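Local coordinates for putative signal transduction protein with CBS domains (PDB 4NOC), which is of unknown function but, as a tandem CBS-domain protein, probably senses or transmits a signal by binding a small ligand, perhaps a nucleotide, at residues Pro103-Asp108 with Val126-Asn131; Glu7-Gln12 with Gly136-Ser141; Phe13-Leu18 with Ile38-Lys43. One frame throughout, in Å; residues are numbered along the deposited sequence.

Contact 1 (Pro103-Asp108 with Val126-Asn131); sequences PVVKHD and VAVVKN. With SO4 (sulfate ion), chain E.
V105 packs against both V126 and V128 where the parallel strands 104-106 and 125-130 lie side by side. Its CG1 meets V126 CG2 at 3.9 Å, the two side chains crossing at about a right angle. With CG1 anti to the carbonyl carbon (chi1 -55°), that branch goes to V126, while CG2 lies between V126 and V128. Helix 111-121, which links the strands in a beta-alpha-beta crossover, covers this side through I117 and M118. Backbone pairing is firm here: A127 N donates to P103 O (3.1 Å), and V105 N to A127 O (2.9 Å). On the opposite face of the sheet V104 CG1 touches V129 CG2 at 3.6 Å.

Farther along, the backbone bonds weaken. The one from V129 N to V105 O stretches to 3.3 Å, that from H107 N to V129 O is weak and bent (125°), and K106 is exposed, its CG passing beside a sulfate ion. The H107 ring is nevertheless well covered by K130, which, extended beyond CG, lays that methylene over the ring centre at 3.9 Å in a CH-pi contact and carries its amine on to a salt bridge with E7. H107 N also donates to O3 of the sulfate, at whose side the ring edge lies; the ND1 approach to the same oxygen is too short to be trusted. A serine in place of H107 would probably strip the K130 methylenes of the ring they lie against, leaving that chain held mainly by its salt bridge with E7. Apolar valines thus pack at one end, whereas the other offers an N-H to a sulfate ion, which probably comes from the crystallisation liquor.

Contact 2 (Glu7-Gln12 with Gly136-Ser141); sequences EQMAEQ and GAITAS
I138 and M9 meet where the segment after helix 6-9 adds itself, antiparallel, to strand 133-139 at the margin of the second CBS domain's sheet. I138 buries the most surface. Its CD1 reaches M9 CB at 3.7 Å, and its CG1 lies equally close to A10 CA, because CG1 stands anti to the carbonyl carbon (chi1 -56°) and the branch leans toward the end of the helix. M9, a selenomethionine, bends at chi3 so that its terminal CE also approaches I138, the two side chains crossing at a slant. V114 of helix 111-121 touches both residues, which places them in the hydrophobic core of that domain.

Beside this core a single bridge fixes the backbone. E11 and A137 form a hydrogen-bonded pair: E11 N donates to A137 O at 2.8 Å and nearly straight (170°), and A137 N returns a bond to E11 O. The E11 carboxylate points on to a salt bridge with R33 of the second subunit, tying the bridge to the dimer. G136, the residue before A137, has no side chain, and a CB at its position would collide with E11 O, which already stands 3.2 Å from G136 CA.

Contact 3 (Phe13-Leu18 with Ile38-Lys43); sequences FPVVGL and IVVDEK. With SO4 (sulfate ion), chain G.
The beta-alpha-beta unit of the first CBS domain, in which helix 22-31 joins strand 15-17 to strand 36-40, is held together here by V15, V16 and L18 against I38, V39 and V40. Four backbone bonds run between the parallel strands. I38 N donates to P14 O, V16 N to I38 O (2.9 Å), V40 N to V16 O and finally L18 N to V40 O at 2.8 Å.

One face of the sheet carries V15, I38 and V40. V15 CG1 sits 3.6 Å from V40 CG1, the two valines crossing at about a right angle, and V15 CG2 rests 4.0 Å from I38 CB. I38 sends CG1 back to F13, whose CD2 lies 4.0 Å away, the ring approached obliquely. Beyond the segments, I38 meets A137 and V40 meets I134, both on strand 133-139 of the other CBS domain, so this face looks onto the second sheet.

The other face is shared by V16 and V39, over which V91 of helix 91-94 lies. L18 CG is anti to the backbone N (chi1 -155°), and CD1 extends from it to V39 CG1 at 3.8 Å.

At the start of the contact F13 N donates to sulfate O1 at 2.6 Å, and V15 CG2 flanks the same ion. Past strand 36-40, the turn is braced by a salt bridge from K43 NZ to D41 OD2 (2.9 Å), while D41 OD1 also accepts the backbone N of S45. Parallel strands joined through a helix, with strand 46-51 antiparallel beside the second and helix 52-59 following it, complete the beta-alpha-beta-beta-alpha order of a CBS domain.

Overall arrangement
Contacts 1 and 3 are equivalent strand pairings in the two CBS domains, each the parallel pair within a three-stranded mixed sheet, with centres about 15 Å apart. Contact 2 spans the longest stretch of chain. It opens first and closes last, so contact 3 and then contact 1 fall in series within it. Its centre lies about 9 Å from that of contact 1 and about 16 Å from that of contact 3. With contact 1 it shares the sheet of strands 104-106, 125-130 and 133-139. The N-terminal segment thus pairs with the sheet of the second CBS unit, and the chain goes on to strand 15-17, so the two units are joined through residues 7-12 and through F13 and I38 against A137.

Contact 1 (Pro103-Asp108 with Val126-Asn131)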
loop_
_atom_site.group_PDB
_atom_site.type_symbol
_atom_site.label_atom_id
_atom_site.label_comp_id
_atom_site.label_asym_id
_atom_site.label_seq_id
_atom_site.Cartn_x
_atom_site.Cartn_y
_atom_site.Cartn_z
ATOM N N PRO A 103 -6.449 3.674 11.485
ATOM C CA PRO A 103 -6.281 3.322 12.895
ATOM C C PRO A 103 -5.078 4.078 13.430
ATOM O O PRO A 103 -4.100 4.253 12.709
ATOM C CB PRO A 103 -5.993 1.814 12.862
ATOM C CG PRO A 103 -6.349 1.361 11.434
ATOM C CD PRO A 103 -6.104 2.564 10.579
ATOM N N VAL A 104 -5.170 4.523 14.676
ATOM C CA VAL A 104 -4.142 5.329 15.325
ATOM C C VAL A 104 -3.791 4.628 16.626
ATOM O O VAL A 104 -4.670 4.458 17.485
ATOM C CB VAL A 104 -4.705 6.714 15.719
ATOM C CG1 VAL A 104 -3.647 7.530 16.460
ATOM C CG2 VAL A 104 -5.239 7.466 14.495
ATOM N N VAL A 105 -2.528 4.229 16.780
ATOM C CA VAL A 105 -2.086 3.547 17.999
ATOM C C VAL A 105 -1.459 4.540 18.982
ATOM O O VAL A 105 -0.852 5.534 18.573
ATOM C CB VAL A 105 -1.088 2.383 17.683
ATOM C CG1 VAL A 105 -1.707 1.401 16.680
ATOM C CG2 VAL A 105 0.234 2.913 17.128
ATOM N N LYS A 106 -1.633 4.294 20.277
ATOM C CA LYS A 106 -1.021 5.134 21.295
ATOM C C LYS A 106 0.488 4.978 21.244
ATOM O O LYS A 106 0.993 3.867 21.038
ATOM C CB LYS A 106 -1.525 4.751 22.691
ATOM C CG LYS A 106 -3.004 5.034 22.885
ATOM C CD LYS A 106 -3.524 4.565 24.247
ATOM C CE LYS A 106 -5.043 4.691 24.273
ATOM N NZ LYS A 106 -5.612 4.534 25.633
ATOM N N HIS A 107 1.198 6.081 21.472
ATOM C CA HIS A 107 2.653 6.084 21.389
ATOM C C HIS A 107 3.303 5.075 22.330
ATOM O O HIS A 107 4.354 4.530 21.999
ATOM C CB HIS A 107 3.210 7.481 21.674
ATOM C CG HIS A 107 3.169 7.855 23.122
ATOM N ND1 HIS A 107 2.010 8.269 23.749
ATOM C CD2 HIS A 107 4.135 7.860 24.071
ATOM C CE1 HIS A 107 2.264 8.507 25.024
ATOM N NE2 HIS A 107 3.545 8.266 25.246
ATOM N N ASP A 108 2.700 4.806 23.489
ATOM C CA ASP A 108 3.318 3.828 24.382
ATOM C C ASP A 108 2.852 2.385 24.204
ATOM O O ASP A 108 3.176 1.529 25.036
ATOM C CB ASP A 108 3.239 4.238 25.848
ATOM C CG ASP A 108 1.862 4.688 26.252
ATOM O OD1 ASP A 108 0.904 4.459 25.479
ATOM O OD2 ASP A 108 1.739 5.267 27.352
ATOM N N VAL A 126 -0.646 2.308 10.298
ATOM C CA VAL A 126 -1.339 2.977 11.394
ATOM C C VAL A 126 -0.576 4.265 11.695
ATOM O O VAL A 126 0.653 4.314 11.525
ATOM C CB VAL A 126 -1.418 2.118 12.691
ATOM C CG1 VAL A 126 -2.263 0.869 12.459
ATOM C CG2 VAL A 126 -0.004 1.734 13.191
ATOM N N ALA A 127 -1.299 5.306 12.111
ATOM C CA ALA A 127 -0.649 6.524 12.561
ATOM C C ALA A 127 -0.266 6.317 14.009
ATOM O O ALA A 127 -0.859 5.482 14.706
ATOM C CB ALA A 127 -1.563 7.744 12.404
ATOM N N VAL A 128 0.742 7.058 14.452
ATOM C CA VAL A 128 1.100 7.058 15.857
ATOM C C VAL A 128 0.861 8.450 16.422
ATOM O O VAL A 128 1.257 9.467 15.824
ATOM C CB VAL A 128 2.550 6.596 16.075
ATOM C CG1 VAL A 128 2.812 6.372 17.552
ATOM C CG2 VAL A 128 2.785 5.297 15.329
ATOM N N VAL A 129 0.168 8.505 17.552
ATOM C CA VAL A 129 -0.149 9.792 18.160
ATOM C C VAL A 129 0.441 9.875 19.573
ATOM O O VAL A 129 0.526 8.864 20.281
ATOM C CB VAL A 129 -1.675 10.084 18.114
ATOM C CG1 VAL A 129 -2.136 10.976 19.279
ATOM C CG2 VAL A 129 -2.035 10.729 16.778
ATOM N N LYS A 130 0.910 11.064 19.940
ATOM C CA LYS A 130 1.365 11.346 21.303
ATOM C C LYS A 130 0.846 12.719 21.727
ATOM O O LYS A 130 1.107 13.725 21.057
ATOM C CB LYS A 130 2.898 11.288 21.394
ATOM C CG LYS A 130 3.489 11.703 22.755
ATOM C CD LYS A 130 5.002 11.420 22.802
ATOM C CE LYS A 130 5.620 11.776 24.162
ATOM N NZ LYS A 130 6.977 11.163 24.336
ATOM N N ASN A 131 0.095 12.748 22.827
ATOM C CA ASN A 131 -0.532 13.972 23.313
ATOM C C ASN A 131 -1.250 14.715 22.199
ATOM O O ASN A 131 -0.988 15.892 21.981
ATOM C CB ASN A 131 0.490 14.891 24.006
HETATM S S SO4 E . -1.387 8.986 23.831
HETATM O O1 SO4 E . -2.402 8.145 24.457
HETATM O O2 SO4 E . -0.823 9.897 24.833
HETATM O O3 SO4 E . -0.350 8.139 23.240
HETATM O O4 SO4 E . -2.022 9.780 22.783
#

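Contact 2 (Glu7-Gln12 with Gly136-Ser141)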
loop_
_atom_site.group_PDB
_atom_site.type_symbol
_atom_site.label_atom_id
_atom_site.label_comp_id
_atom_site.label_asym_id
_atom_site.label_seq_id
_atom_site.Cartn_x
_atom_site.Cartn_y
_atom_site.Cartn_z
ATOM N N GLU A 7 6.041 4.816 19.594
ATOM C CA GLU A 7 6.846 6.014 19.367
ATOM C C GLU A 7 8.164 5.725 18.646
ATOM O O GLU A 7 8.507 6.392 17.677
ATOM C CB GLU A 7 7.128 6.710 20.699
ATOM C CG GLU A 7 7.935 7.984 20.566
ATOM C CD GLU A 7 7.980 8.782 21.855
ATOM O OE1 GLU A 7 7.646 8.224 22.922
ATOM O OE2 GLU A 7 8.354 9.972 21.801
ATOM N N GLN A 8 8.908 4.739 19.124
ATOM C CA GLN A 8 10.167 4.380 18.490
ATOM C C GLN A 8 9.955 3.651 17.167
ATOM O O GLN A 8 10.793 3.754 16.278
ATOM C CB GLN A 8 11.000 3.511 19.418
ATOM C CG GLN A 8 11.500 4.232 20.672
ATOM C CD GLN A 8 10.387 4.513 21.672
ATOM O OE1 GLN A 8 9.419 3.756 21.770
ATOM N NE2 GLN A 8 10.513 5.611 22.405
HETATM N N MSE A 9 8.846 2.913 17.035
HETATM C CA MSE A 9 8.552 2.182 15.797
HETATM C C MSE A 9 8.209 3.111 14.632
HETATM O O MSE A 9 8.531 2.826 13.480
HETATM C CB MSE A 9 7.391 1.199 16.006
HETATM C CG MSE A 9 7.661 0.112 17.045
HETATM SE SE MSE A 9 6.022 -0.826 17.476
HETATM C CE MSE A 9 5.742 -1.712 15.786
ATOM N N ALA A 10 7.562 4.230 14.942
ATOM C CA ALA A 10 7.013 5.097 13.904
ATOM C C ALA A 10 8.108 5.728 13.069
ATOM O O ALA A 10 9.217 5.968 13.551
ATOM C CB ALA A 10 6.155 6.177 14.520
ATOM N N GLU A 11 7.778 6.006 11.816
ATOM C CA GLU A 11 8.650 6.775 10.944
ATOM C C GLU A 11 7.914 8.016 10.463
ATOM O O GLU A 11 6.680 8.048 10.458
ATOM C CB GLU A 11 9.100 5.919 9.764
ATOM C CG GLU A 11 9.999 4.791 10.207
ATOM C CD GLU A 11 10.253 3.803 9.118
ATOM O OE1 GLU A 11 9.281 3.454 8.422
ATOM O OE2 GLU A 11 11.421 3.384 8.950
ATOM N N GLN A 12 8.674 9.034 10.072
ATOM C CA GLN A 12 8.100 10.276 9.587
ATOM C C GLN A 12 7.333 9.986 8.311
ATOM O O GLN A 12 7.825 9.241 7.467
ATOM C CB GLN A 12 9.205 11.276 9.285
ATOM C CG GLN A 12 9.886 11.831 10.521
ATOM C CD GLN A 12 9.235 13.108 11.009
ATOM O OE1 GLN A 12 8.012 13.184 11.137
ATOM N NE2 GLN A 12 10.049 14.129 11.268
ATOM N N GLY A 136 4.211 10.275 13.602
ATOM C CA GLY A 136 4.679 9.452 12.500
ATOM C C GLY A 136 3.702 8.326 12.173
ATOM O O GLY A 136 2.539 8.354 12.611
ATOM N N ALA A 137 4.168 7.333 11.409
ATOM C CA ALA A 137 3.331 6.192 11.043
ATOM C C ALA A 137 4.124 4.890 11.078
ATOM O O ALA A 137 5.362 4.905 11.073
ATOM C CB ALA A 137 2.719 6.399 9.669
ATOM N N ILE A 138 3.404 3.774 11.136
ATOM C CA ILE A 138 4.008 2.450 11.083
ATOM C C ILE A 138 3.310 1.662 9.981
ATOM O O ILE A 138 2.128 1.314 10.111
ATOM C CB ILE A 138 3.822 1.692 12.403
ATOM C CG1 ILE A 138 4.388 2.489 13.567
ATOM C CG2 ILE A 138 4.494 0.317 12.348
ATOM C CD1 ILE A 138 3.966 1.949 14.904
ATOM N N THR A 139 4.029 1.389 8.893
ATOM C CA THR A 139 3.453 0.619 7.800
ATOM C C THR A 139 3.551 -0.868 8.113
ATOM O O THR A 139 4.295 -1.273 9.005
ATOM C CB THR A 139 4.217 0.826 6.507
ATOM O OG1 THR A 139 5.567 0.377 6.703
ATOM C CG2 THR A 139 4.216 2.302 6.118
ATOM N N ALA A 140 2.814 -1.668 7.353
ATOM C CA ALA A 140 2.886 -3.110 7.461
ATOM C C ALA A 140 4.340 -3.590 7.267
ATOM O O ALA A 140 4.811 -4.426 8.025
ATOM C CB ALA A 140 1.925 -3.777 6.437
ATOM N N SER A 141 5.062 -3.052 6.279
ATOM C CA SER A 141 6.432 -3.532 6.036
ATOM C C SER A 141 7.394 -3.090 7.150
ATOM O O SER A 141 8.358 -3.780 7.471
ATOM C CB SER A 141 6.950 -3.142 4.638
ATOM O OG SER A 141 7.253 -1.762 4.529
#

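Contact 3 (Phe13-Leu18 with Ile38-Lys43)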
loop_
_atom_site.group_PDB
_atom_site.type_symbol
_atom_site.label_atom_id
_atom_site.label_comp_id
_atom_site.label_asym_id
_atom_site.label_seq_id
_atom_site.Cartn_x
_atom_site.Cartn_y
_atom_site.Cartn_z
ATOM N N PHE A 13 6.145 10.569 8.173
ATOM C CA PHE A 13 5.274 10.302 7.032
ATOM C C PHE A 13 4.610 11.626 6.656
ATOM O O PHE A 13 4.116 12.335 7.527
ATOM C CB PHE A 13 4.202 9.301 7.470
ATOM C CG PHE A 13 3.859 8.257 6.439
ATOM C CD1 PHE A 13 4.563 7.065 6.384
ATOM C CD2 PHE A 13 2.792 8.446 5.565
ATOM C CE1 PHE A 13 4.234 6.090 5.454
ATOM C CE2 PHE A 13 2.458 7.473 4.627
ATOM C CZ PHE A 13 3.181 6.292 4.573
ATOM N N PRO A 14 4.596 11.983 5.365
ATOM C CA PRO A 14 4.004 13.297 5.073
ATOM C C PRO A 14 2.490 13.352 5.274
ATOM O O PRO A 14 1.733 12.398 5.025
ATOM C CB PRO A 14 4.385 13.560 3.619
ATOM C CG PRO A 14 4.806 12.260 3.081
ATOM C CD PRO A 14 5.256 11.388 4.195
ATOM N N VAL A 15 2.072 14.514 5.748
ATOM C CA VAL A 15 0.716 14.769 6.182
ATOM C C VAL A 15 0.203 15.950 5.367
ATOM O O VAL A 15 0.979 16.863 5.043
ATOM C CB VAL A 15 0.745 15.110 7.697
ATOM C CG1 VAL A 15 -0.476 15.854 8.131
ATOM C CG2 VAL A 15 0.945 13.835 8.525
ATOM N N VAL A 16 -1.078 15.926 4.994
ATOM C CA VAL A 16 -1.707 17.094 4.370
ATOM C C VAL A 16 -3.072 17.375 4.989
ATOM O O VAL A 16 -3.739 16.450 5.481
ATOM C CB VAL A 16 -1.912 16.932 2.837
ATOM C CG1 VAL A 16 -0.578 16.889 2.095
ATOM C CG2 VAL A 16 -2.770 15.698 2.534
ATOM N N GLY A 17 -3.487 18.642 4.960
ATOM C CA GLY A 17 -4.784 19.029 5.487
ATOM C C GLY A 17 -5.931 18.694 4.546
ATOM O O GLY A 17 -5.798 18.743 3.320
ATOM N N LEU A 18 -7.061 18.335 5.136
ATOM C CA LEU A 18 -8.301 18.085 4.412
ATOM C C LEU A 18 -8.685 19.247 3.475
ATOM O O LEU A 18 -9.170 19.034 2.356
ATOM C CB LEU A 18 -9.395 17.854 5.448
ATOM C CG LEU A 18 -10.644 17.039 5.141
ATOM C CD1 LEU A 18 -10.315 15.829 4.320
ATOM C CD2 LEU A 18 -11.295 16.622 6.453
ATOM N N ILE A 38 -0.975 10.833 4.664
ATOM C CA ILE A 38 -1.859 10.907 5.825
ATOM C C ILE A 38 -2.631 12.229 5.800
ATOM O O ILE A 38 -2.044 13.307 5.736
ATOM C CB ILE A 38 -1.111 10.732 7.155
ATOM C CG1 ILE A 38 -0.665 9.272 7.307
ATOM C CG2 ILE A 38 -2.006 11.137 8.325
ATOM C CD1 ILE A 38 0.044 8.993 8.599
ATOM N N VAL A 39 -3.953 12.137 5.822
ATOM C CA VAL A 39 -4.776 13.327 5.754
ATOM C C VAL A 39 -5.233 13.681 7.160
ATOM O O VAL A 39 -5.719 12.809 7.887
ATOM C CB VAL A 39 -6.020 13.068 4.912
ATOM C CG1 VAL A 39 -6.879 14.332 4.832
ATOM C CG2 VAL A 39 -5.623 12.581 3.522
ATOM N N VAL A 40 -5.081 14.941 7.551
ATOM C CA VAL A 40 -5.613 15.375 8.832
ATOM C C VAL A 40 -6.664 16.473 8.661
ATOM O O VAL A 40 -6.785 17.069 7.582
ATOM C CB VAL A 40 -4.506 15.871 9.749
ATOM C CG1 VAL A 40 -3.418 14.804 9.860
ATOM C CG2 VAL A 40 -3.934 17.182 9.213
ATOM N N ASP A 41 -7.427 16.748 9.720
ATOM C CA ASP A 41 -8.365 17.863 9.657
ATOM C C ASP A 41 -7.694 19.163 10.097
ATOM O O ASP A 41 -6.506 19.158 10.430
ATOM C CB ASP A 41 -9.655 17.566 10.428
ATOM C CG ASP A 41 -9.461 17.507 11.946
ATOM O OD1 ASP A 41 -8.420 17.957 12.476
ATOM O OD2 ASP A 41 -10.393 17.023 12.623
ATOM N N GLU A 42 -8.455 20.258 10.107
ATOM C CA GLU A 42 -7.919 21.587 10.399
ATOM C C GLU A 42 -7.122 21.696 11.705
ATOM O O GLU A 42 -6.148 22.453 11.782
ATOM C CB GLU A 42 -9.046 22.624 10.390
ATOM N N LYS A 43 -7.532 20.960 12.734
ATOM C CA LYS A 43 -6.844 21.054 14.020
ATOM C C LYS A 43 -5.727 20.024 14.181
ATOM O O LYS A 43 -5.087 19.957 15.230
ATOM C CB LYS A 43 -7.830 20.961 15.191
ATOM C CG LYS A 43 -8.678 19.693 15.220
ATOM C CD LYS A 43 -9.369 19.556 16.581
ATOM C CE LYS A 43 -10.757 18.943 16.442
ATOM N NZ LYS A 43 -10.806 17.931 15.344
HETATM S S SO4 G . 4.696 12.840 10.836
HETATM O O1 SO4 G . 5.571 11.767 10.403
HETATM O O2 SO4 G . 5.009 13.217 12.214
HETATM O O3 SO4 G . 4.879 14.002 9.969
HETATM O O4 SO4 G . 3.327 12.344 10.747
#